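PDB 3WX5: cellulase from Uncultured bacterium, which probably cleaves internal beta-1,4-glucosidic bonds of cellulose, as expected of a glycoside hydrolase family 12 endoglucanase. Local coordinates for residues A[140-154]-A[178-192]. Numbering follows the deposited sequence.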
ATOM      1  N   ALA A 140      -9.375   7.139  -6.856  1.00 11.30           N
ATOM      2  CA  ALA A 140      -9.559   6.629  -5.490  1.00 10.03           C
ATOM      3  C   ALA A 140      -8.278   5.985  -4.986  1.00 10.89           C
ATOM      4  O   ALA A 140      -7.388   5.603  -5.761  1.00 10.82           O
ATOM      5  CB  ALA A 140     -10.710   5.609  -5.425  1.00  9.83           C
ATOM      6  N   GLU A 141      -8.196   5.897  -3.664  1.00  9.57           N
ATOM      7  CA  GLU A 141      -7.136   5.195  -2.990  1.00 11.01           C
ATOM      8  C   GLU A 141      -7.835   4.260  -2.022  1.00 11.33           C
ATOM      9  O   GLU A 141      -8.700   4.697  -1.238  1.00 10.79           O
ATOM     10  CB  GLU A 141      -6.270   6.185  -2.192  1.00 11.98           C
ATOM     11  CG  GLU A 141      -5.242   5.510  -1.266  1.00 11.55           C
ATOM     12  CD  GLU A 141      -4.471   6.517  -0.411  1.00 12.07           C
ATOM     13  OE1 GLU A 141      -4.843   7.713  -0.367  1.00 11.33           O
ATOM     14  OE2 GLU A 141      -3.466   6.114   0.205  1.00 15.40           O
ATOM     15  N   LEU A 142      -7.456   2.986  -2.077  1.00 10.71           N
ATOM     16  CA  LEU A 142      -8.029   1.987  -1.186  1.00 10.91           C
ATOM     17  C   LEU A 142      -6.925   1.396  -0.324  1.00  9.81           C
ATOM     18  O   LEU A 142      -5.955   0.835  -0.832  1.00  8.75           O
ATOM     19  CB  LEU A 142      -8.754   0.901  -1.986  1.00 11.94           C
ATOM     20  CG  LEU A 142      -9.577  -0.126  -1.204  1.00 10.90           C
ATOM     21  CD1 LEU A 142     -10.629  -0.819  -2.125  1.00  7.76           C
ATOM     22  CD2 LEU A 142      -8.674  -1.163  -0.559  1.00 13.42           C
ATOM     23  N   MET A 143      -7.029   1.619   0.976  1.00  9.55           N
ATOM     24  CA  MET A 143      -6.045   1.102   1.914  1.00  9.65           C
ATOM     25  C   MET A 143      -6.616  -0.093   2.687  1.00 11.29           C
ATOM     26  O   MET A 143      -7.807  -0.133   3.000  1.00 10.71           O
ATOM     27  CB  MET A 143      -5.626   2.178   2.925  1.00 10.88           C
ATOM     28  CG  MET A 143      -5.116   3.487   2.327  1.00 10.72           C
ATOM     29  SD  MET A 143      -3.973   4.326   3.489  1.00 12.05           S
ATOM     30  CE  MET A 143      -2.441   3.364   3.321  1.00  9.78           C
ATOM     31  N   ILE A 144      -5.714  -0.959   3.142  1.00  9.71           N
ATOM     32  CA  ILE A 144      -6.099  -2.087   3.989  1.00 10.07           C
ATOM     33  C   ILE A 144      -5.091  -2.148   5.108  1.00  9.66           C
ATOM     34  O   ILE A 144      -3.929  -2.485   4.866  1.00 11.71           O
ATOM     35  CB  ILE A 144      -6.064  -3.411   3.232  1.00  9.28           C
ATOM     36  CG1 ILE A 144      -7.031  -3.347   2.041  1.00  8.73           C
ATOM     37  CG2 ILE A 144      -6.498  -4.552   4.181  1.00 11.96           C
ATOM     38  CD1 ILE A 144      -6.912  -4.514   1.052  1.00  9.06           C
ATOM     39  N   TRP A 145      -5.516  -1.737   6.305  1.00  7.79           N
ATOM     40  CA  TRP A 145      -4.603  -1.590   7.440  1.00 10.52           C
ATOM     41  C   TRP A 145      -4.610  -2.901   8.231  1.00 11.27           C
ATOM     42  O   TRP A 145      -5.659  -3.342   8.696  1.00 11.40           O
ATOM     43  CB  TRP A 145      -5.074  -0.464   8.377  1.00 10.01           C
ATOM     44  CG  TRP A 145      -4.951   0.967   7.839  1.00  9.05           C
ATOM     45  CD1 TRP A 145      -5.024   1.381   6.525  1.00 12.51           C
ATOM     46  CD2 TRP A 145      -4.749   2.153   8.626  1.00  9.24           C
ATOM     47  NE1 TRP A 145      -4.840   2.758   6.458  1.00 11.65           N
ATOM     48  CE2 TRP A 145      -4.720   3.254   7.734  1.00 12.26           C
ATOM     49  CE3 TRP A 145      -4.643   2.396  10.009  1.00 13.96           C
ATOM     50  CZ2 TRP A 145      -4.494   4.566   8.171  1.00  8.24           C
ATOM     51  CZ3 TRP A 145      -4.468   3.720  10.457  1.00  9.98           C
ATOM     52  CH2 TRP A 145      -4.416   4.786   9.538  1.00  9.61           C
ATOM     53  N   LEU A 146      -3.434  -3.502   8.393  1.00 11.61           N
ATOM     54  CA  LEU A 146      -3.303  -4.814   9.033  1.00 11.09           C
ATOM     55  C   LEU A 146      -2.755  -4.725  10.451  1.00 12.09           C
ATOM     56  O   LEU A 146      -3.027  -5.591  11.293  1.00 12.18           O
ATOM     57  CB  LEU A 146      -2.383  -5.719   8.203  1.00 13.22           C
ATOM     58  CG  LEU A 146      -2.873  -5.929   6.765  1.00 12.81           C
ATOM     59  CD1 LEU A 146      -1.818  -6.683   5.989  1.00 15.16           C
ATOM     60  CD2 LEU A 146      -4.235  -6.685   6.743  1.00 12.71           C
ATOM     61  N   ASN A 147      -1.991  -3.669  10.721  1.00 12.02           N
ATOM     62  CA  ASN A 147      -1.300  -3.535  12.008  1.00 12.48           C
ATOM     63  C   ASN A 147      -0.835  -2.067  12.142  1.00 11.92           C
ATOM     64  O   ASN A 147      -0.893  -1.298  11.185  1.00 11.53           O
ATOM     65  CB  ASN A 147      -0.099  -4.517  12.063  1.00 12.45           C
ATOM     66  CG  ASN A 147       0.188  -5.036  13.470  1.00 15.82           C
ATOM     67  OD1 ASN A 147       0.516  -6.231  13.680  1.00 18.38           O
ATOM     68  ND2 ASN A 147       0.093  -4.147  14.442  1.00  9.55           N
ATOM     69  N   TRP A 148      -0.534  -1.637  13.356  1.00 13.29           N
ATOM     70  CA  TRP A 148      -0.248  -0.214  13.609  1.00 10.79           C
ATOM     71  C   TRP A 148       0.185  -0.043  15.058  1.00 13.99           C
ATOM     72  O   TRP A 148       0.083  -0.973  15.855  1.00 11.38           O
ATOM     73  CB  TRP A 148      -1.502   0.646  13.362  1.00 11.46           C
ATOM     74  CG  TRP A 148      -2.635   0.286  14.289  1.00  8.39           C
ATOM     75  CD1 TRP A 148      -2.834   0.740  15.578  1.00 14.25           C
ATOM     76  CD2 TRP A 148      -3.712  -0.608  14.009  1.00 12.30           C
ATOM     77  NE1 TRP A 148      -3.976   0.181  16.107  1.00 11.14           N
ATOM     78  CE2 TRP A 148      -4.517  -0.674  15.176  1.00 13.68           C
ATOM     79  CE3 TRP A 148      -4.051  -1.400  12.903  1.00 11.86           C
ATOM     80  CZ2 TRP A 148      -5.629  -1.508  15.266  1.00 15.27           C
ATOM     81  CZ3 TRP A 148      -5.149  -2.246  12.999  1.00 16.37           C
ATOM     82  CH2 TRP A 148      -5.918  -2.299  14.188  1.00 11.61           C
ATOM     83  N   ARG A 149       0.664   1.156  15.383  1.00 11.98           N
ATOM     84  CA  ARG A 149       0.984   1.488  16.748  1.00 13.37           C
ATOM     85  C   ARG A 149       0.721   2.950  16.935  1.00 12.91           C
ATOM     86  O   ARG A 149       0.975   3.729  16.035  1.00 11.06           O
ATOM     87  CB  ARG A 149       2.453   1.190  17.034  1.00 11.69           C
ATOM     88  CG  ARG A 149       2.836   1.512  18.465  1.00 18.59           C
ATOM     89  CD  ARG A 149       4.310   1.209  18.731  1.00 21.78           C
ATOM     90  NE  ARG A 149       4.755   1.839  19.976  1.00 30.98           N
ATOM     91  CZ  ARG A 149       4.662   1.263  21.167  1.00 36.73           C
ATOM     92  NH1 ARG A 149       4.159   0.027  21.270  1.00 39.04           N
ATOM     93  NH2 ARG A 149       5.099   1.907  22.250  1.00 35.31           N
ATOM     94  N   GLY A 150       0.196   3.325  18.101  1.00 10.49           N
ATOM     95  CA  GLY A 150       0.180   4.727  18.496  1.00 13.22           C
ATOM     96  C   GLY A 150      -1.136   5.438  18.269  1.00 12.44           C
ATOM     97  O   GLY A 150      -1.185   6.661  18.257  1.00 14.25           O
ATOM     98  N   ASN A 151      -2.222   4.682  18.106  1.00 12.85           N
ATOM     99  CA  ASN A 151      -3.550   5.285  17.903  1.00 13.69           C
ATOM    100  C   ASN A 151      -3.641   6.156  16.667  1.00 12.86           C
ATOM    101  O   ASN A 151      -4.434   7.092  16.636  1.00 13.30           O
ATOM    102  CB  ASN A 151      -4.037   6.094  19.141  1.00 16.07           C
ATOM    103  CG  ASN A 151      -5.573   6.203  19.204  1.00 17.23           C
ATOM    104  OD1 ASN A 151      -6.272   5.218  18.979  1.00 18.01           O
ATOM    105  ND2 ASN A 151      -6.088   7.374  19.564  1.00 16.84           N
ATOM    106  N   VAL A 152      -2.854   5.842  15.637  1.00 10.05           N
ATOM    107  CA  VAL A 152      -2.977   6.511  14.351  1.00 11.42           C
ATOM    108  C   VAL A 152      -4.343   6.168  13.744  1.00 12.75           C
ATOM    109  O   VAL A 152      -4.885   5.112  14.048  1.00 14.11           O
ATOM    110  CB  VAL A 152      -1.816   6.089  13.410  1.00 10.14           C
ATOM    111  CG1 VAL A 152      -0.485   6.644  13.935  1.00 11.39           C
ATOM    112  CG2 VAL A 152      -1.751   4.556  13.277  1.00 13.75           C
ATOM    113  N   MET A 153      -4.934   7.086  12.971  1.00 13.10           N
ATOM    114  CA  MET A 153      -6.330   6.945  12.499  1.00 12.23           C
ATOM    115  C   MET A 153      -6.307   7.077  10.969  1.00 11.13           C
ATOM    116  O   MET A 153      -5.530   7.854  10.441  1.00 10.16           O
ATOM    117  CB  MET A 153      -7.208   8.079  13.059  1.00 14.54           C
ATOM    118  CG  MET A 153      -7.652   7.885  14.512  1.00 19.34           C
ATOM    119  SD  MET A 153      -8.553   6.326  14.745  1.00 24.47           S
ATOM    120  CE  MET A 153      -8.019   5.846  16.400  1.00 23.79           C
ATOM    121  N   PRO A 154      -7.184   6.341  10.265  1.00 11.54           N
ATOM    122  CA  PRO A 154      -7.440   6.608   8.847  1.00 12.86           C
ATOM    123  C   PRO A 154      -7.984   8.017   8.631  1.00 12.00           C
ATOM    124  O   PRO A 154      -8.546   8.632   9.566  1.00 14.36           O
ATOM    125  CB  PRO A 154      -8.525   5.579   8.512  1.00 12.76           C
ATOM    126  CG  PRO A 154      -8.214   4.439   9.412  1.00 12.05           C
ATOM    127  CD  PRO A 154      -7.906   5.141  10.713  1.00 13.21           C
ATOM    128  N   TRP A 178      -9.195  12.764  -4.519  1.00 12.00           N
ATOM    129  CA  TRP A 178      -9.571  11.394  -4.863  1.00 12.58           C
ATOM    130  C   TRP A 178     -10.429  10.845  -3.733  1.00 13.15           C
ATOM    131  O   TRP A 178     -10.493  11.439  -2.671  1.00 11.16           O
ATOM    132  CB  TRP A 178      -8.298  10.540  -5.032  1.00 13.77           C
ATOM    133  CG  TRP A 178      -7.448  10.413  -3.755  1.00 13.64           C
ATOM    134  CD1 TRP A 178      -7.356   9.325  -2.948  1.00 13.35           C
ATOM    135  CD2 TRP A 178      -6.523  11.383  -3.223  1.00 15.64           C
ATOM    136  NE1 TRP A 178      -6.464   9.566  -1.900  1.00 11.02           N
ATOM    137  CE2 TRP A 178      -5.971  10.836  -2.038  1.00 11.84           C
ATOM    138  CE3 TRP A 178      -6.110  12.664  -3.636  1.00 16.01           C
ATOM    139  CZ2 TRP A 178      -5.019  11.516  -1.273  1.00 14.89           C
ATOM    140  CZ3 TRP A 178      -5.207  13.361  -2.847  1.00 19.97           C
ATOM    141  CH2 TRP A 178      -4.652  12.778  -1.690  1.00 18.04           C
ATOM    142  N   ASN A 179     -11.140   9.744  -3.972  1.00 12.41           N
ATOM    143  CA  ASN A 179     -11.890   9.123  -2.891  1.00 12.30           C
ATOM    144  C   ASN A 179     -10.933   8.236  -2.117  1.00 12.81           C
ATOM    145  O   ASN A 179     -10.255   7.387  -2.694  1.00 12.83           O
ATOM    146  CB  ASN A 179     -13.026   8.241  -3.440  1.00 12.32           C
ATOM    147  CG  ASN A 179     -14.215   9.033  -3.980  1.00 13.43           C
ATOM    148  OD1 ASN A 179     -15.092   8.461  -4.659  1.00 15.36           O
ATOM    149  ND2 ASN A 179     -14.308  10.317  -3.622  1.00  8.36           N
ATOM    150  N   TYR A 180     -10.924   8.391  -0.793  1.00 12.27           N
ATOM    151  CA  TYR A 180     -10.052   7.601   0.075  1.00 11.75           C
ATOM    152  C   TYR A 180     -10.909   6.614   0.838  1.00 12.72           C
ATOM    153  O   TYR A 180     -11.862   7.012   1.516  1.00 11.07           O
ATOM    154  CB  TYR A 180      -9.365   8.526   1.067  1.00 11.69           C
ATOM    155  CG  TYR A 180      -8.637   7.850   2.218  1.00 13.16           C
ATOM    156  CD1 TYR A 180      -7.271   7.599   2.142  1.00 13.20           C
ATOM    157  CD2 TYR A 180      -9.272   7.663   3.445  1.00 10.86           C
ATOM    158  CE1 TYR A 180      -6.556   7.043   3.227  1.00 11.80           C
ATOM    159  CE2 TYR A 180      -8.566   7.101   4.566  1.00  9.20           C
ATOM    160  CZ  TYR A 180      -7.210   6.826   4.445  1.00 13.74           C
ATOM    161  OH  TYR A 180      -6.490   6.394   5.544  1.00 14.17           O
ATOM    162  N   ILE A 181     -10.625   5.329   0.678  1.00 12.20           N
ATOM    163  CA  ILE A 181     -11.335   4.304   1.437  1.00 12.30           C
ATOM    164  C   ILE A 181     -10.324   3.472   2.208  1.00 12.28           C
ATOM    165  O   ILE A 181      -9.353   2.988   1.637  1.00 12.17           O
ATOM    166  CB  ILE A 181     -12.147   3.325   0.537  1.00 11.40           C
ATOM    167  CG1 ILE A 181     -12.881   4.073  -0.599  1.00 10.83           C
ATOM    168  CG2 ILE A 181     -13.174   2.596   1.409  1.00 10.97           C
ATOM    169  CD1 ILE A 181     -12.140   4.040  -1.951  1.00 10.42           C
ATOM    170  N   ALA A 182     -10.497   3.368   3.524  1.00 10.86           N
ATOM    171  CA  ALA A 182      -9.552   2.551   4.300  1.00 12.48           C
ATOM    172  C   ALA A 182     -10.306   1.440   5.018  1.00 11.60           C
ATOM    173  O   ALA A 182     -11.332   1.691   5.677  1.00 12.14           O
ATOM    174  CB  ALA A 182      -8.812   3.409   5.295  1.00 12.98           C
ATOM    175  N   TYR A 183      -9.766   0.230   4.947  1.00 11.23           N
ATOM    176  CA  TYR A 183     -10.328  -0.884   5.713  1.00 11.25           C
ATOM    177  C   TYR A 183      -9.348  -1.198   6.817  1.00 10.50           C
ATOM    178  O   TYR A 183      -8.253  -1.657   6.543  1.00 12.20           O
ATOM    179  CB  TYR A 183     -10.519  -2.125   4.825  1.00 10.57           C
ATOM    180  CG  TYR A 183     -11.548  -1.885   3.729  1.00 10.34           C
ATOM    181  CD1 TYR A 183     -11.180  -1.265   2.531  1.00  9.60           C
ATOM    182  CD2 TYR A 183     -12.899  -2.201   3.929  1.00 10.84           C
ATOM    183  CE1 TYR A 183     -12.136  -0.993   1.532  1.00 10.06           C
ATOM    184  CE2 TYR A 183     -13.861  -1.953   2.925  1.00 12.78           C
ATOM    185  CZ  TYR A 183     -13.465  -1.354   1.734  1.00 15.51           C
ATOM    186  OH  TYR A 183     -14.402  -0.987   0.784  1.00 12.12           O
ATOM    187  N   ARG A 184      -9.752  -0.983   8.064  1.00  9.86           N
ATOM    188  CA  ARG A 184      -8.854  -1.239   9.177  1.00 10.81           C
ATOM    189  C   ARG A 184      -9.290  -2.541   9.833  1.00 11.68           C
ATOM    190  O   ARG A 184     -10.397  -2.614  10.375  1.00 11.69           O
ATOM    191  CB  ARG A 184      -8.932  -0.089  10.198  1.00 12.06           C
ATOM    192  CG  ARG A 184      -7.899  -0.220  11.317  1.00 13.23           C
ATOM    193  CD  ARG A 184      -8.097   0.831  12.433  1.00 15.98           C
ATOM    194  NE  ARG A 184      -6.817   1.034  13.098  1.00 23.78           N
ATOM    195  CZ  ARG A 184      -6.412   2.192  13.621  1.00 23.87           C
ATOM    196  NH1 ARG A 184      -7.250   3.230  13.668  1.00 14.33           N
ATOM    197  NH2 ARG A 184      -5.170   2.305  14.092  1.00 14.66           N
ATOM    198  N   ARG A 185      -8.384  -3.510   9.935  1.00 11.33           N
ATOM    199  CA  ARG A 185      -8.785  -4.832  10.468  1.00 10.65           C
ATOM    200  C   ARG A 185      -9.200  -4.631  11.927  1.00 10.84           C
ATOM    201  O   ARG A 185      -8.610  -3.792  12.619  1.00 13.13           O
ATOM    202  CB  ARG A 185      -7.616  -5.817  10.404  1.00 11.05           C
ATOM    203  CG  ARG A 185      -8.073  -7.274  10.296  1.00 10.41           C
ATOM    204  CD  ARG A 185      -6.851  -8.181  10.127  1.00  8.52           C
ATOM    205  NE  ARG A 185      -7.210  -9.574   9.838  1.00 10.98           N
ATOM    206  CZ  ARG A 185      -7.618 -10.450  10.747  1.00 16.96           C
ATOM    207  NH1 ARG A 185      -7.712 -10.097  12.036  1.00  9.67           N
ATOM    208  NH2 ARG A 185      -7.830 -11.716  10.377  1.00 15.09           N
ATOM    209  N   THR A 186     -10.243  -5.328  12.370  1.00 10.29           N
ATOM    210  CA  THR A 186     -10.769  -5.112  13.737  1.00 14.12           C
ATOM    211  C   THR A 186      -9.788  -5.625  14.788  1.00 15.53           C
ATOM    212  O   THR A 186      -9.818  -5.183  15.948  1.00 15.51           O
ATOM    213  CB  THR A 186     -12.158  -5.769  13.954  1.00 14.71           C
ATOM    214  OG1 THR A 186     -12.075  -7.155  13.649  1.00 18.91           O
ATOM    215  CG2 THR A 186     -13.216  -5.144  13.026  1.00 17.36           C
ATOM    216  N   THR A 187      -8.978  -6.624  14.414  1.00 14.45           N
ATOM    217  CA  THR A 187      -7.766  -6.939  15.174  1.00 15.13           C
ATOM    218  C   THR A 187      -6.547  -7.058  14.281  1.00 13.43           C
ATOM    219  O   THR A 187      -6.647  -7.529  13.145  1.00 12.70           O
ATOM    220  CB  THR A 187      -7.901  -8.248  16.004  1.00 17.32           C
ATOM    221  OG1 THR A 187      -8.136  -9.340  15.126  1.00 20.71           O
ATOM    222  CG2 THR A 187      -9.079  -8.141  16.986  1.00 19.06           C
ATOM    223  N   PRO A 188      -5.381  -6.634  14.785  1.00 14.01           N
ATOM    224  CA  PRO A 188      -4.175  -6.607  13.931  1.00 13.19           C
ATOM    225  C   PRO A 188      -3.627  -8.005  13.636  1.00 12.93           C
ATOM    226  O   PRO A 188      -3.860  -8.922  14.424  1.00 10.46           O
ATOM    227  CB  PRO A 188      -3.179  -5.761  14.734  1.00 14.51           C
ATOM    228  CG  PRO A 188      -3.714  -5.775  16.172  1.00 16.70           C
ATOM    229  CD  PRO A 188      -5.175  -6.039  16.127  1.00 14.20           C
ATOM    230  N   VAL A 189      -2.967  -8.182  12.483  1.00 10.55           N
ATOM    231  CA  VAL A 189      -2.234  -9.404  12.170  1.00 10.15           C
ATOM    232  C   VAL A 189      -0.813  -9.063  11.727  1.00 12.89           C
ATOM    233  O   VAL A 189      -0.496  -7.900  11.502  1.00 11.26           O
ATOM    234  CB  VAL A 189      -2.899 -10.190  11.007  1.00 13.50           C
ATOM    235  CG1 VAL A 189      -4.215 -10.852  11.459  1.00 11.23           C
ATOM    236  CG2 VAL A 189      -3.114  -9.301   9.796  1.00 11.66           C
ATOM    237  N   THR A 190       0.022 -10.083  11.547  1.00 11.78           N
ATOM    238  CA  THR A 190       1.381  -9.869  11.055  1.00 12.27           C
ATOM    239  C   THR A 190       1.597 -10.528   9.702  1.00 13.83           C
ATOM    240  O   THR A 190       2.693 -10.485   9.178  1.00 14.41           O
ATOM    241  CB  THR A 190       2.436 -10.353  12.078  1.00 13.73           C
ATOM    242  OG1 THR A 190       2.209 -11.740  12.396  1.00 15.45           O
ATOM    243  CG2 THR A 190       2.313  -9.514  13.361  1.00 15.39           C
ATOM    244  N   GLU A 191       0.567 -11.184   9.165  0.50  7.04           N
ATOM    245  CA  GLU A 191       0.712 -11.840   7.877  0.50  7.83           C
ATOM    246  C   GLU A 191      -0.657 -12.049   7.250  0.50  5.44           C
ATOM    247  O   GLU A 191      -1.649 -12.187   7.945  0.50  2.00           O
ATOM    248  CB  GLU A 191       1.412 -13.186   8.084  1.00 12.84           C
ATOM    249  CG  GLU A 191       1.634 -14.009   6.832  1.00 26.88           C
ATOM    250  CD  GLU A 191       2.487 -15.262   7.104  1.00 41.64           C
ATOM    251  OE1 GLU A 191       2.746 -15.563   8.294  1.00 44.87           O
ATOM    252  OE2 GLU A 191       2.920 -15.922   6.130  1.00 43.02           O
ATOM    253  N   VAL A 192      -0.709 -11.989   5.923  1.00 10.45           N
ATOM    254  CA  VAL A 192      -1.869 -12.430   5.175  1.00 10.10           C
ATOM    255  C   VAL A 192      -1.421 -13.390   4.075  1.00 12.13           C
ATOM    256  O   VAL A 192      -0.338 -13.245   3.495  1.00 10.79           O
ATOM    257  CB  VAL A 192      -2.665 -11.241   4.521  1.00 10.49           C
ATOM    258  CG1 VAL A 192      -3.216 -10.301   5.588  1.00 12.18           C
ATOM    259  CG2 VAL A 192      -1.779 -10.451   3.542  1.00 10.82           C
TER
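Arg184 reaches the loop after strand 140-149, where its NH2 donates to Val152 O at 2.8 Å and its NH1 adds a weak bond to the same oxygen. Its chain is stretched, with CG anti to the backbone N (chi1 -174°), and a long cationic side chain suits this span. The guanidinium also makes a cation-pi contact over the Trp148 indole, CZ lying 3.9 Å from the five-membered ring's centroid, while Trp145 CZ3 covers a guanidinium face. At the other end, Trp178 NE1 gives a hydrogen bond to the anti lone pair of Glu141 OE1 (2.9 Å). Between them, strands 140-149 and 179-185 run parallel, bonded alternately from Glu141 N to Asn179 O through to Arg185 N to Trp145 O. On the sheet face of Glu141 and Arg184, Met143 SD lies 3.8 Å from Tyr180 CE1, an oblique Met-aromatic contact, and small Ala182 admits Pro154 beside it. On the opposite face, with Ile144 and Ile181, Leu142 CG packs against Tyr183 CE1 (3.8 Å), near helix 197-206, where Tyr183 OH is hydrogen-bonded to Asp203 OD2. This is a parallel pair within the mostly antiparallel family 12 beta-sandwich. The Trp178 N-H helps fix the Glu141 carboxylate's position and rotation, while Arg184 ties the loop to strand 179-185.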